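Local atomic coordinates of ESAT-6/WXG100 secretion system protein (Streptococcus gallolyticus, PDB entry 7JQE), a protein that forms the extracellular part of EsaA, a membrane subunit of the type VIIb secretion system, which probably takes part in exporting bacterial toxins. Residues A[197-202]-A[420-425]; A[201-206]-A[413-418]; A[210-215]-A[256-261]; A[243-248]-A[438-443]. All blocks are in the same frame, centred on the assembly; numbering follows the deposited sequence.

Interaction 1: residues A[197-202]-A[420-425]; sequences ASLMGS and SAMIQT. With EDO (1,2-ethanediol), chain H.
Met-422 and Ile-423, neighbours on the long helix 396-427, meet Leu-199 and Met-200 at the C-terminal end of helix 191-200 in an apolar helix-to-helix contact within the helical middle of the elongated chain. No hydrogen bond joins the two segments. Ser-420 comes first on the long helix; its side chain turns from helix 191-200 and packs on Lys-234 and Leu-237 of helix 225-244. Ala-421 lies against Ala-421 of the second subunit, so this turn of helix also lies at the dimer interface. Next, with chi2 extended (175°), Met-422, modelled as selenomethionine, carries its selenium to Leu-199, with SE of Met-422 3.7 Å from CD1 of Leu-199. The two side chains cross at about a right angle, and CE of Met-422 follows at 4.1 Å from the same CD1 of Leu-199. Ile-423 then offers CD1 to SE of Met-200, also selenomethionine, at a looser 4.3 Å; Met-200, whose CB starts off along the flank, gets there because chi2 is extended (-174°), which carries SE out toward Ile-423. Gln-424 NE2 bonds to Gln-432 O. In Thr-425 the hydroxyl OG1 donates to Ala-421 O at 2.7 Å, and the backbone N of Thr-425 reaches that oxygen from the other face of the carbonyl plane.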
loop_
_atom_site.group_PDB
_atom_site.type_symbol
_atom_site.label_atom_id
_atom_site.label_comp_id
_atom_site.label_asym_id
_atom_site.label_seq_id
_atom_site.Cartn_x
_atom_site.Cartn_y
_atom_site.Cartn_z
ATOM N N ALA A 197 3.494 -11.473 -2.711
ATOM C CA ALA A 197 4.161 -12.418 -3.602
ATOM C C ALA A 197 3.299 -12.750 -4.811
ATOM O O ALA A 197 3.825 -12.972 -5.906
ATOM C CB ALA A 197 4.527 -13.697 -2.848
ATOM N N SER A 198 1.977 -12.799 -4.633
ATOM C CA SER A 198 1.087 -13.033 -5.762
ATOM C C SER A 198 1.233 -11.927 -6.797
ATOM O O SER A 198 1.423 -12.193 -7.990
ATOM C CB SER A 198 -0.356 -13.134 -5.274
ATOM O OG SER A 198 -1.257 -13.204 -6.363
ATOM N N LEU A 199 1.159 -10.671 -6.351
ATOM C CA LEU A 199 1.356 -9.541 -7.251
ATOM C C LEU A 199 2.714 -9.612 -7.940
ATOM O O LEU A 199 2.821 -9.402 -9.154
ATOM C CB LEU A 199 1.222 -8.232 -6.475
ATOM C CG LEU A 199 -0.191 -7.721 -6.200
ATOM C CD1 LEU A 199 -0.144 -6.575 -5.205
ATOM C CD2 LEU A 199 -0.844 -7.274 -7.501
HETATM N N MSE A 200 3.764 -9.898 -7.181
HETATM C CA MSE A 200 5.121 -9.860 -7.714
HETATM C C MSE A 200 5.411 -11.024 -8.654
HETATM O O MSE A 200 6.400 -10.999 -9.384
HETATM C CB MSE A 200 6.141 -9.844 -6.572
HETATM C CG MSE A 200 6.062 -8.588 -5.708
HETATM SE SE MSE A 200 7.466 -8.423 -4.359
HETATM C CE MSE A 200 9.045 -8.647 -5.481
ATOM N N GLY A 201 4.543 -12.040 -8.639
ATOM C CA GLY A 201 4.768 -13.204 -9.482
ATOM C C GLY A 201 4.761 -12.889 -10.967
ATOM O O GLY A 201 5.336 -13.633 -11.766
ATOM N N SER A 202 4.111 -11.793 -11.362
ATOM C CA SER A 202 4.040 -11.389 -12.761
ATOM C C SER A 202 4.715 -10.040 -12.991
ATOM O O SER A 202 4.385 -9.324 -13.938
ATOM C CB SER A 202 2.589 -11.349 -13.236
ATOM O OG SER A 202 1.872 -10.328 -12.573
ATOM N N SER A 420 4.650 -2.109 -4.264
ATOM C CA SER A 420 5.597 -1.223 -3.596
ATOM C C SER A 420 4.931 -0.464 -2.457
ATOM O O SER A 420 5.542 -0.252 -1.403
ATOM C CB SER A 420 6.206 -0.243 -4.593
ATOM O OG SER A 420 7.233 0.516 -3.986
ATOM N N ALA A 421 3.681 -0.036 -2.652
ATOM C CA ALA A 421 2.983 0.697 -1.601
ATOM C C ALA A 421 2.669 -0.206 -0.417
ATOM O O ALA A 421 2.757 0.225 0.738
ATOM C CB ALA A 421 1.705 1.323 -2.153
HETATM N N MSE A 422 2.300 -1.457 -0.680
HETATM C CA MSE A 422 2.069 -2.423 0.384
HETATM C C MSE A 422 3.341 -2.600 1.199
HETATM O O MSE A 422 3.330 -2.469 2.422
HETATM C CB MSE A 422 1.616 -3.762 -0.187
HETATM C CG MSE A 422 0.222 -3.744 -0.782
HETATM SE SE MSE A 422 -0.228 -5.448 -1.630
HETATM C CE MSE A 422 -2.131 -5.135 -1.928
ATOM N N ILE A 423 4.445 -2.885 0.507
ATOM C CA ILE A 423 5.724 -3.047 1.191
ATOM C C ILE A 423 6.058 -1.796 1.994
ATOM O O ILE A 423 6.449 -1.873 3.164
ATOM C CB ILE A 423 6.833 -3.382 0.181
ATOM C CG1 ILE A 423 6.500 -4.684 -0.550
ATOM C CG2 ILE A 423 8.171 -3.486 0.885
ATOM C CD1 ILE A 423 7.455 -5.017 -1.699
ATOM N N GLN A 424 5.904 -0.623 1.377
ATOM C CA GLN A 424 6.206 0.629 2.066
ATOM C C GLN A 424 5.405 0.768 3.359
ATOM O O GLN A 424 5.929 1.240 4.375
ATOM C CB GLN A 424 5.918 1.807 1.137
ATOM C CG GLN A 424 6.057 3.163 1.789
ATOM C CD GLN A 424 5.667 4.296 0.858
ATOM O OE1 GLN A 424 5.024 4.077 -0.168
ATOM N NE2 GLN A 424 6.051 5.515 1.214
ATOM N N THR A 425 4.131 0.368 3.338
ATOM C CA THR A 425 3.240 0.602 4.468
ATOM C C THR A 425 3.484 -0.380 5.606
ATOM O O THR A 425 3.190 -0.067 6.765
ATOM C CB THR A 425 1.784 0.506 4.012
ATOM O OG1 THR A 425 1.570 1.394 2.907
ATOM C CG2 THR A 425 0.842 0.879 5.144
HETATM C C1 EDO H . 3.309 5.077 4.670
HETATM O O1 EDO H . 3.581 6.195 5.520
HETATM C C2 EDO H . 4.563 4.212 4.584
HETATM O O2 EDO H . 5.017 3.859 5.898
#

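Interaction 2: residues A[201-206]-A[413-418]; sequences GSVDVA and LSKIDT. With EDO (1,2-ethanediol), chain F.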
loop_
_atom_site.group_PDB
_atom_site.type_symbol
_atom_site.label_atom_id
_atom_site.label_comp_id
_atom_site.label_asym_id
_atom_site.label_seq_id
_atom_site.Cartn_x
_atom_site.Cartn_y
_atom_site.Cartn_z
ATOM N N GLY A 201 4.543 -12.040 -8.639
ATOM C CA GLY A 201 4.768 -13.204 -9.482
ATOM C C GLY A 201 4.761 -12.889 -10.967
ATOM O O GLY A 201 5.336 -13.633 -11.766
ATOM N N SER A 202 4.111 -11.793 -11.362
ATOM C CA SER A 202 4.040 -11.389 -12.761
ATOM C C SER A 202 4.715 -10.040 -12.991
ATOM O O SER A 202 4.385 -9.324 -13.938
ATOM C CB SER A 202 2.589 -11.349 -13.236
ATOM O OG SER A 202 1.872 -10.328 -12.573
ATOM N N VAL A 203 5.673 -9.689 -12.138
ATOM C CA VAL A 203 6.392 -8.426 -12.238
ATOM C C VAL A 203 7.881 -8.709 -12.377
ATOM O O VAL A 203 8.404 -9.679 -11.819
ATOM C CB VAL A 203 6.113 -7.527 -11.014
ATOM C CG1 VAL A 203 7.044 -6.331 -11.010
ATOM C CG2 VAL A 203 4.662 -7.086 -11.012
ATOM N N ASP A 204 8.563 -7.854 -13.133
ATOM C CA ASP A 204 10.003 -7.943 -13.345
ATOM C C ASP A 204 10.666 -6.852 -12.517
ATOM O O ASP A 204 10.461 -5.663 -12.783
ATOM C CB ASP A 204 10.342 -7.790 -14.831
ATOM C CG ASP A 204 11.821 -7.980 -15.128
ATOM O OD1 ASP A 204 12.656 -7.799 -14.221
ATOM O OD2 ASP A 204 12.152 -8.299 -16.291
ATOM N N VAL A 205 11.460 -7.254 -11.516
ATOM C CA VAL A 205 12.004 -6.295 -10.551
ATOM C C VAL A 205 13.374 -5.754 -10.934
ATOM O O VAL A 205 13.853 -4.809 -10.288
ATOM C CB VAL A 205 12.102 -6.911 -9.141
ATOM C CG1 VAL A 205 10.765 -7.494 -8.726
ATOM C CG2 VAL A 205 13.191 -7.967 -9.101
ATOM N N ALA A 206 14.023 -6.317 -11.949
ATOM C CA ALA A 206 15.301 -5.796 -12.430
ATOM C C ALA A 206 15.060 -4.454 -13.111
ATOM O O ALA A 206 14.562 -4.396 -14.236
ATOM C CB ALA A 206 15.957 -6.785 -13.386
ATOM N N LEU A 413 2.858 -1.225 -14.606
ATOM C CA LEU A 413 3.083 -0.112 -13.695
ATOM C C LEU A 413 2.125 -0.170 -12.514
ATOM O O LEU A 413 2.489 0.216 -11.401
ATOM C CB LEU A 413 2.946 1.217 -14.435
ATOM C CG LEU A 413 4.029 1.480 -15.493
ATOM C CD1 LEU A 413 3.890 2.871 -16.109
ATOM C CD2 LEU A 413 5.429 1.272 -14.908
ATOM N N SER A 414 0.901 -0.652 -12.737
ATOM C CA SER A 414 -0.066 -0.751 -11.655
ATOM C C SER A 414 0.374 -1.780 -10.618
ATOM O O SER A 414 0.287 -1.530 -9.410
ATOM C CB SER A 414 -1.441 -1.103 -12.224
ATOM O OG SER A 414 -2.402 -1.237 -11.190
ATOM N N LYS A 415 0.851 -2.941 -11.072
ATOM C CA LYS A 415 1.355 -3.945 -10.141
ATOM C C LYS A 415 2.550 -3.418 -9.353
ATOM O O LYS A 415 2.644 -3.626 -8.138
ATOM C CB LYS A 415 1.719 -5.221 -10.900
ATOM C CG LYS A 415 0.492 -6.067 -11.231
ATOM C CD LYS A 415 0.826 -7.311 -12.043
ATOM C CE LYS A 415 0.749 -7.020 -13.537
ATOM N NZ LYS A 415 0.840 -8.256 -14.358
ATOM N N ILE A 416 3.472 -2.728 -10.028
ATOM C CA ILE A 416 4.627 -2.161 -9.338
ATOM C C ILE A 416 4.176 -1.178 -8.268
ATOM O O ILE A 416 4.702 -1.169 -7.148
ATOM C CB ILE A 416 5.580 -1.497 -10.348
ATOM C CG1 ILE A 416 6.257 -2.552 -11.226
ATOM C CG2 ILE A 416 6.607 -0.630 -9.640
ATOM C CD1 ILE A 416 6.732 -2.011 -12.561
ATOM N N ASP A 417 3.192 -0.333 -8.592
ATOM C CA ASP A 417 2.747 0.669 -7.629
ATOM C C ASP A 417 2.053 0.019 -6.438
ATOM O O ASP A 417 2.316 0.383 -5.286
ATOM C CB ASP A 417 1.818 1.680 -8.306
ATOM C CG ASP A 417 2.573 2.715 -9.129
ATOM O OD1 ASP A 417 3.625 3.204 -8.663
ATOM O OD2 ASP A 417 2.109 3.040 -10.243
ATOM N N THR A 418 1.170 -0.944 -6.697
ATOM C CA THR A 418 0.437 -1.596 -5.620
ATOM C C THR A 418 1.385 -2.310 -4.664
ATOM O O THR A 418 1.384 -2.047 -3.458
ATOM C CB THR A 418 -0.584 -2.572 -6.201
ATOM O OG1 THR A 418 -1.562 -1.837 -6.946
ATOM C CG2 THR A 418 -1.279 -3.350 -5.079
HETATM C C1 EDO F . -4.626 -4.694 -10.327
HETATM O O1 EDO F . -5.647 -4.358 -9.379
HETATM C C2 EDO F . -3.273 -4.777 -9.627
HETATM O O2 EDO F . -2.951 -3.504 -9.053
#
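Lys-415 of helix 396-427 supplies the polar link to the loop that follows helix 191-200: its NZ donates a hydrogen bond to Ser-202 OG at 2.9 Å. That ammonium also bonds to Gln-412 OE1, one turn earlier on the same helix, while Gln-412 NE2 reaches Ser-202 O, so the serine is held through both its hydroxyl and its carbonyl. A bend at chi3 (-91°) turns CE and NZ of Lys-415 so that the ammonium meets the serine hydroxyl; CD of Lys-415 is also close, 3.2 Å from Ser-202 OG.

The apolar part is carried by Val-203, which straddles two neighbouring helical residues. Its CG2 lies on the aliphatic base of the lysine, 3.5 Å from Lys-415 CB, the two side chains running past each other in opposite directions. Its CG1 meets Ile-416 CG1 at 3.9 Å, the pair crossing obliquely.

Further polar bonds lie to the side of the contact. Asp-204 OD1 accepts from Ala-206 N at 3.0 Å, nearly along the C-O axis, in an Asx turn; OD2 of the same aspartate holds Gly-252 N. On the helix, O2 of an ethanediol is hydrogen-bonded to Ser-414 OG, at 3.2 Å, and Thr-418 OG1, and the same molecule is bonded to Lys-234 NZ of the second subunit. The whole is a helix-connecting loop, containing an Asx turn and laid on a long helix, which itself lines the dimer interface through Leu-413, Ser-414 and Asp-417.

Interaction 3: residues A[210-215]-A[256-261]; sequences YATLFS and SFLTAE. With EDO (1,2-ethanediol), chain V.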
loop_
_atom_site.group_PDB
_atom_site.type_symbol
_atom_site.label_atom_id
_atom_site.label_comp_id
_atom_site.label_asym_id
_atom_site.label_seq_id
_atom_site.Cartn_x
_atom_site.Cartn_y
_atom_site.Cartn_z
ATOM N N TYR A 210 14.393 -1.872 -17.634
ATOM C CA TYR A 210 13.429 -0.843 -17.995
ATOM C C TYR A 210 14.061 0.354 -18.696
ATOM O O TYR A 210 13.328 1.218 -19.190
ATOM C CB TYR A 210 12.682 -0.361 -16.743
ATOM C CG TYR A 210 11.753 -1.393 -16.138
ATOM C CD1 TYR A 210 12.253 -2.504 -15.469
ATOM C CD2 TYR A 210 10.375 -1.251 -16.231
ATOM C CE1 TYR A 210 11.404 -3.446 -14.914
ATOM C CE2 TYR A 210 9.520 -2.189 -15.682
ATOM C CZ TYR A 210 10.039 -3.282 -15.021
ATOM O OH TYR A 210 9.190 -4.216 -14.471
ATOM N N ALA A 211 15.393 0.414 -18.761
ATOM C CA ALA A 211 16.084 1.589 -19.285
ATOM C C ALA A 211 15.540 2.012 -20.643
ATOM O O ALA A 211 15.073 3.143 -20.815
ATOM C CB ALA A 211 17.584 1.310 -19.374
ATOM N N THR A 212 15.603 1.109 -21.624
ATOM C CA THR A 212 15.178 1.450 -22.976
ATOM C C THR A 212 13.723 1.905 -22.996
ATOM O O THR A 212 13.392 2.949 -23.572
ATOM C CB THR A 212 15.395 0.257 -23.910
ATOM O OG1 THR A 212 14.629 -0.864 -23.450
ATOM C CG2 THR A 212 16.865 -0.130 -23.929
ATOM N N LEU A 213 12.840 1.140 -22.352
ATOM C CA LEU A 213 11.428 1.512 -22.292
ATOM C C LEU A 213 11.247 2.912 -21.719
ATOM O O LEU A 213 10.537 3.746 -22.294
ATOM C CB LEU A 213 10.655 0.495 -21.456
ATOM C CG LEU A 213 9.240 0.922 -21.080
ATOM C CD1 LEU A 213 8.344 0.888 -22.300
ATOM C CD2 LEU A 213 8.680 0.046 -19.965
ATOM N N PHE A 214 11.872 3.182 -20.570
ATOM C CA PHE A 214 11.759 4.504 -19.965
ATOM C C PHE A 214 12.362 5.579 -20.861
ATOM O O PHE A 214 11.892 6.722 -20.864
ATOM C CB PHE A 214 12.432 4.510 -18.589
ATOM C CG PHE A 214 11.635 3.815 -17.511
ATOM C CD1 PHE A 214 10.246 3.839 -17.527
ATOM C CD2 PHE A 214 12.276 3.139 -16.478
ATOM C CE1 PHE A 214 9.510 3.201 -16.538
ATOM C CE2 PHE A 214 11.545 2.498 -15.479
ATOM C CZ PHE A 214 10.162 2.527 -15.510
ATOM N N SER A 215 13.398 5.234 -21.629
ATOM C CA SER A 215 14.042 6.227 -22.483
ATOM C C SER A 215 13.145 6.613 -23.649
ATOM O O SER A 215 13.025 7.798 -23.984
ATOM C CB SER A 215 15.382 5.695 -22.990
ATOM O OG SER A 215 16.362 5.721 -21.966
ATOM N N SER A 256 6.525 -3.876 -28.920
ATOM C CA SER A 256 6.519 -3.598 -30.355
ATOM C C SER A 256 7.003 -2.182 -30.661
ATOM O O SER A 256 7.880 -1.980 -31.506
ATOM C CB SER A 256 5.112 -3.809 -30.918
ATOM O OG SER A 256 4.603 -5.083 -30.565
ATOM N N PHE A 257 6.447 -1.183 -29.969
ATOM C CA PHE A 257 6.660 0.208 -30.355
ATOM C C PHE A 257 8.121 0.640 -30.284
ATOM O O PHE A 257 8.438 1.751 -30.724
ATOM C CB PHE A 257 5.802 1.133 -29.478
ATOM C CG PHE A 257 6.418 1.466 -28.143
ATOM C CD1 PHE A 257 6.344 0.575 -27.083
ATOM C CD2 PHE A 257 7.056 2.681 -27.944
ATOM C CE1 PHE A 257 6.905 0.887 -25.854
ATOM C CE2 PHE A 257 7.620 3.000 -26.716
ATOM C CZ PHE A 257 7.546 2.102 -25.670
ATOM N N LEU A 258 9.016 -0.190 -29.745
ATOM C CA LEU A 258 10.426 0.181 -29.701
ATOM C C LEU A 258 11.123 -0.034 -31.039
ATOM O O LEU A 258 12.226 0.488 -31.241
ATOM C CB LEU A 258 11.154 -0.607 -28.605
ATOM C CG LEU A 258 10.729 -0.349 -27.154
ATOM C CD1 LEU A 258 11.466 -1.275 -26.188
ATOM C CD2 LEU A 258 10.940 1.111 -26.765
ATOM N N THR A 259 10.504 -0.783 -31.957
ATOM C CA THR A 259 11.085 -1.035 -33.270
ATOM C C THR A 259 10.105 -0.725 -34.395
ATOM O O THR A 259 10.283 -1.214 -35.516
ATOM C CB THR A 259 11.561 -2.484 -33.388
ATOM O OG1 THR A 259 10.424 -3.359 -33.407
ATOM C CG2 THR A 259 12.459 -2.845 -32.213
ATOM N N ALA A 260 9.071 0.066 -34.123
ATOM C CA ALA A 260 8.099 0.413 -35.150
ATOM C C ALA A 260 8.688 1.455 -36.096
ATOM O O ALA A 260 9.225 2.476 -35.655
ATOM C CB ALA A 260 6.810 0.930 -34.513
ATOM N N GLU A 261 8.589 1.192 -37.395
ATOM C CA GLU A 261 9.115 2.083 -38.421
ATOM C C GLU A 261 7.998 2.521 -39.357
ATOM O O GLU A 261 7.144 1.717 -39.748
ATOM C CB GLU A 261 10.234 1.409 -39.232
ATOM C CG GLU A 261 11.542 1.235 -38.475
ATOM C CD GLU A 261 12.168 2.559 -38.073
ATOM O OE1 GLU A 261 11.967 3.557 -38.796
ATOM O OE2 GLU A 261 12.853 2.603 -37.028
HETATM C C1 EDO V . 12.030 3.836 -33.990
HETATM O O1 EDO V . 11.050 3.568 -32.979
HETATM C C2 EDO V . 12.319 5.334 -34.066
HETATM O O2 EDO V . 11.128 6.047 -34.425
#
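A small hydrophobic junction forms where Leu-213, near the start of helix 211-219, meets Phe-257 of the short 3-10 segment 256-258, toward the end of the helical region that leads into the strands. CD1 of Leu-213 approaches the rim of the phenyl ring, in its plane, 3.7 Å from CZ of Phe-257 and 3.8 Å from CE1 of Phe-257. The two side chains stand about perpendicular, and the leucine reaches the ring because its CG is placed trans to the backbone N (chi1 168°). One face of the same ring is covered from within its own segment: CD2 of Leu-258 sits 3.7 Å above the plane of the Phe-257 ring, displaced toward the rim. The 3-10 segment itself is tied to the long helix 396-427, since Phe-257 N bonds to Asp-405 OD2 and the Phe-257 side chain also touches Ser-400. At the outer margin, CD1 of Leu-258 comes within 4.2 Å of OG1 of Thr-212, a loose contact on a more exposed side. Thr-259 N closes the turn with a backbone bond of 2.9 Å to Ser-256 O. On the helix, Ser-215 OG bonds back to Ala-211 O at 3.1 Å, from well above the carbonyl plane (49°).

Interaction 4: residues A[243-248]-A[438-443]; sequences SAKGVT and IDITNP. With EDO (1,2-ethanediol), chain M; EDO (1,2-ethanediol), chain Y; EDO (1,2-ethanediol), chain U.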
loop_
_atom_site.group_PDB
_atom_site.type_symbol
_atom_site.label_atom_id
_atom_site.label_comp_id
_atom_site.label_asym_id
_atom_site.label_seq_id
_atom_site.Cartn_x
_atom_site.Cartn_y
_atom_site.Cartn_z
ATOM N N SER A 243 14.573 -10.217 -2.364
ATOM C CA SER A 243 15.801 -10.800 -1.837
ATOM C C SER A 243 15.666 -11.186 -0.363
ATOM O O SER A 243 16.294 -12.155 0.079
ATOM C CB SER A 243 16.959 -9.826 -2.033
ATOM O OG SER A 243 18.172 -10.402 -1.596
ATOM N N ALA A 244 14.860 -10.453 0.413
ATOM C CA ALA A 244 14.692 -10.779 1.828
ATOM C C ALA A 244 13.823 -12.018 2.010
ATOM O O ALA A 244 14.169 -12.926 2.773
ATOM C CB ALA A 244 14.091 -9.590 2.582
ATOM N N LYS A 245 12.676 -12.058 1.340
ATOM C CA LYS A 245 11.854 -13.255 1.285
ATOM C C LYS A 245 12.350 -14.126 0.133
ATOM O O LYS A 245 13.437 -13.914 -0.410
ATOM C CB LYS A 245 10.383 -12.879 1.132
ATOM C CG LYS A 245 9.899 -11.841 2.126
ATOM C CD LYS A 245 9.408 -12.497 3.408
ATOM C CE LYS A 245 9.031 -11.457 4.450
ATOM N NZ LYS A 245 10.234 -10.724 4.918
ATOM N N GLY A 246 11.553 -15.111 -0.269
ATOM C CA GLY A 246 11.916 -15.912 -1.425
ATOM C C GLY A 246 10.903 -15.790 -2.543
ATOM O O GLY A 246 10.210 -16.759 -2.868
ATOM N N VAL A 247 10.813 -14.609 -3.146
ATOM C CA VAL A 247 9.739 -14.293 -4.081
ATOM C C VAL A 247 10.180 -14.642 -5.498
ATOM O O VAL A 247 11.171 -14.101 -6.002
ATOM C CB VAL A 247 9.339 -12.815 -3.977
ATOM C CG1 VAL A 247 7.997 -12.574 -4.646
ATOM C CG2 VAL A 247 9.300 -12.385 -2.518
ATOM N N THR A 248 9.444 -15.549 -6.141
ATOM C CA THR A 248 9.623 -15.816 -7.563
ATOM C C THR A 248 8.982 -14.702 -8.383
ATOM O O THR A 248 7.844 -14.301 -8.115
ATOM C CB THR A 248 9.015 -17.169 -7.928
ATOM O OG1 THR A 248 9.831 -18.215 -7.389
ATOM C CG2 THR A 248 8.932 -17.338 -9.434
ATOM N N ILE A 438 14.064 1.922 3.779
ATOM C CA ILE A 438 13.200 0.900 4.359
ATOM C C ILE A 438 13.951 -0.426 4.397
ATOM O O ILE A 438 14.438 -0.905 3.369
ATOM C CB ILE A 438 11.889 0.777 3.569
ATOM C CG1 ILE A 438 11.154 2.123 3.583
ATOM C CG2 ILE A 438 11.021 -0.335 4.139
ATOM C CD1 ILE A 438 9.784 2.085 2.962
ATOM N N ASP A 439 14.042 -1.020 5.584
ATOM C CA ASP A 439 14.736 -2.287 5.787
ATOM C C ASP A 439 13.706 -3.396 5.966
ATOM O O ASP A 439 12.731 -3.227 6.704
ATOM C CB ASP A 439 15.658 -2.201 7.006
ATOM C CG ASP A 439 16.597 -3.391 7.117
ATOM O OD1 ASP A 439 16.144 -4.541 6.928
ATOM O OD2 ASP A 439 17.797 -3.175 7.399
ATOM N N ILE A 440 13.917 -4.522 5.291
ATOM C CA ILE A 440 12.960 -5.625 5.292
ATOM C C ILE A 440 13.358 -6.719 6.277
ATOM O O ILE A 440 12.555 -7.127 7.116
ATOM C CB ILE A 440 12.793 -6.193 3.866
ATOM C CG1 ILE A 440 12.461 -5.071 2.878
ATOM C CG2 ILE A 440 11.700 -7.248 3.847
ATOM C CD1 ILE A 440 11.163 -4.371 3.162
ATOM N N THR A 441 14.599 -7.211 6.190
ATOM C CA THR A 441 15.007 -8.332 7.032
ATOM C C THR A 441 14.929 -7.977 8.512
ATOM O O THR A 441 14.577 -8.823 9.342
ATOM C CB THR A 441 16.424 -8.785 6.668
ATOM O OG1 THR A 441 17.302 -7.652 6.647
ATOM C CG2 THR A 441 16.437 -9.461 5.307
ATOM N N ASN A 442 15.255 -6.729 8.863
ATOM C CA ASN A 442 15.222 -6.237 10.240
ATOM C C ASN A 442 14.301 -5.024 10.299
ATOM O O ASN A 442 14.766 -3.873 10.263
ATOM C CB ASN A 442 16.625 -5.898 10.735
ATOM C CG ASN A 442 17.514 -7.124 10.838
ATOM O OD1 ASN A 442 18.569 -7.194 10.209
ATOM N ND2 ASN A 442 17.086 -8.102 11.632
ATOM N N PRO A 443 12.989 -5.242 10.399
ATOM C CA PRO A 443 12.043 -4.117 10.407
ATOM C C PRO A 443 12.381 -3.099 11.489
ATOM O O PRO A 443 12.944 -3.436 12.533
ATOM C CB PRO A 443 10.692 -4.792 10.683
ATOM C CG PRO A 443 10.877 -6.217 10.262
ATOM C CD PRO A 443 12.315 -6.544 10.544
HETATM C C1 EDO M . 9.161 -10.005 7.923
HETATM O O1 EDO M . 7.956 -9.715 8.646
HETATM C C2 EDO M . 10.324 -9.217 8.520
HETATM O O2 EDO M . 11.550 -9.564 7.863
HETATM C C1 EDO Y . 14.569 -16.924 1.329
HETATM O O1 EDO Y . 13.362 -17.692 1.401
HETATM C C2 EDO Y . 14.755 -16.128 2.617
HETATM O O2 EDO Y . 16.020 -15.454 2.591
HETATM C C1 EDO U . 14.209 -16.157 -5.105
HETATM O O1 EDO U . 13.553 -14.895 -5.283
HETATM C C2 EDO U . 15.713 -15.938 -5.222
HETATM O O2 EDO U . 16.007 -14.568 -4.919
#
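The hydroxyl O2 of one ethanediol, probably from the crystallisation liquor, bridges Ile-440 and Lys-245: it donates to Ile-440 O at 2.7 Å and receives a long, weak bond of 3.4 Å from Lys-245 NZ. Bends at chi2 (-88°) and chi4 (-67°) curl the lysine back to this place, where NZ also lies 3.9 Å from CG2 of Ile-440. No direct hydrogen bond crosses between the segments, which otherwise meet through methyl groups. CB of Ala-244, in the last turn of helix 225-244, points at the loop and fits between two of its methyls, 3.6 Å from CG2 of Ile-440 and 3.6 Å from CG2 of Thr-441. The rest of the Ile-440 side chain leads elsewhere, onto Ile-423 and Tyr-427 of helix 396-427 and Tyr-241 of helix 225-244. Beyond the helix end, Val-247 O accepts from O1 of another ethanediol at 2.6 Å and from Lys-242 NZ. Within 438-443, Asp-439 OD1 takes a nearly straight bond (170°) from Asn-442 N at 3.1 Å, the donor lying above the carboxylate plane, with Thr-441 OG1 adding a weak one. This is an Asx motif, here curling a loop against the C-terminal end of a helix.

Interactions 1 and 2 are successive contacts of one chain stretch with helix 396-427: they share Gly-201 and Ser-202, have centres about 7 Å apart, and meet where Leu-199 CD1 touches Thr-418 CG2 at 3.4 Å. Both also border the second subunit, which interactions 3 and 4 do not touch. Interaction 4 flanks interaction 1, centres about 11 Å apart, through Met-200 CB on Val-247 CG1 (3.8 Å) and Ile-423 CG2 on Ile-440 CD1. Interaction 3 joins interaction 2 through a probable hydrogen bond of 2.6 Å from Tyr-210 OH to Asp-204 O. Interactions 3 and 4 lie farthest apart, their centres separated by about 31 Å along the helical body.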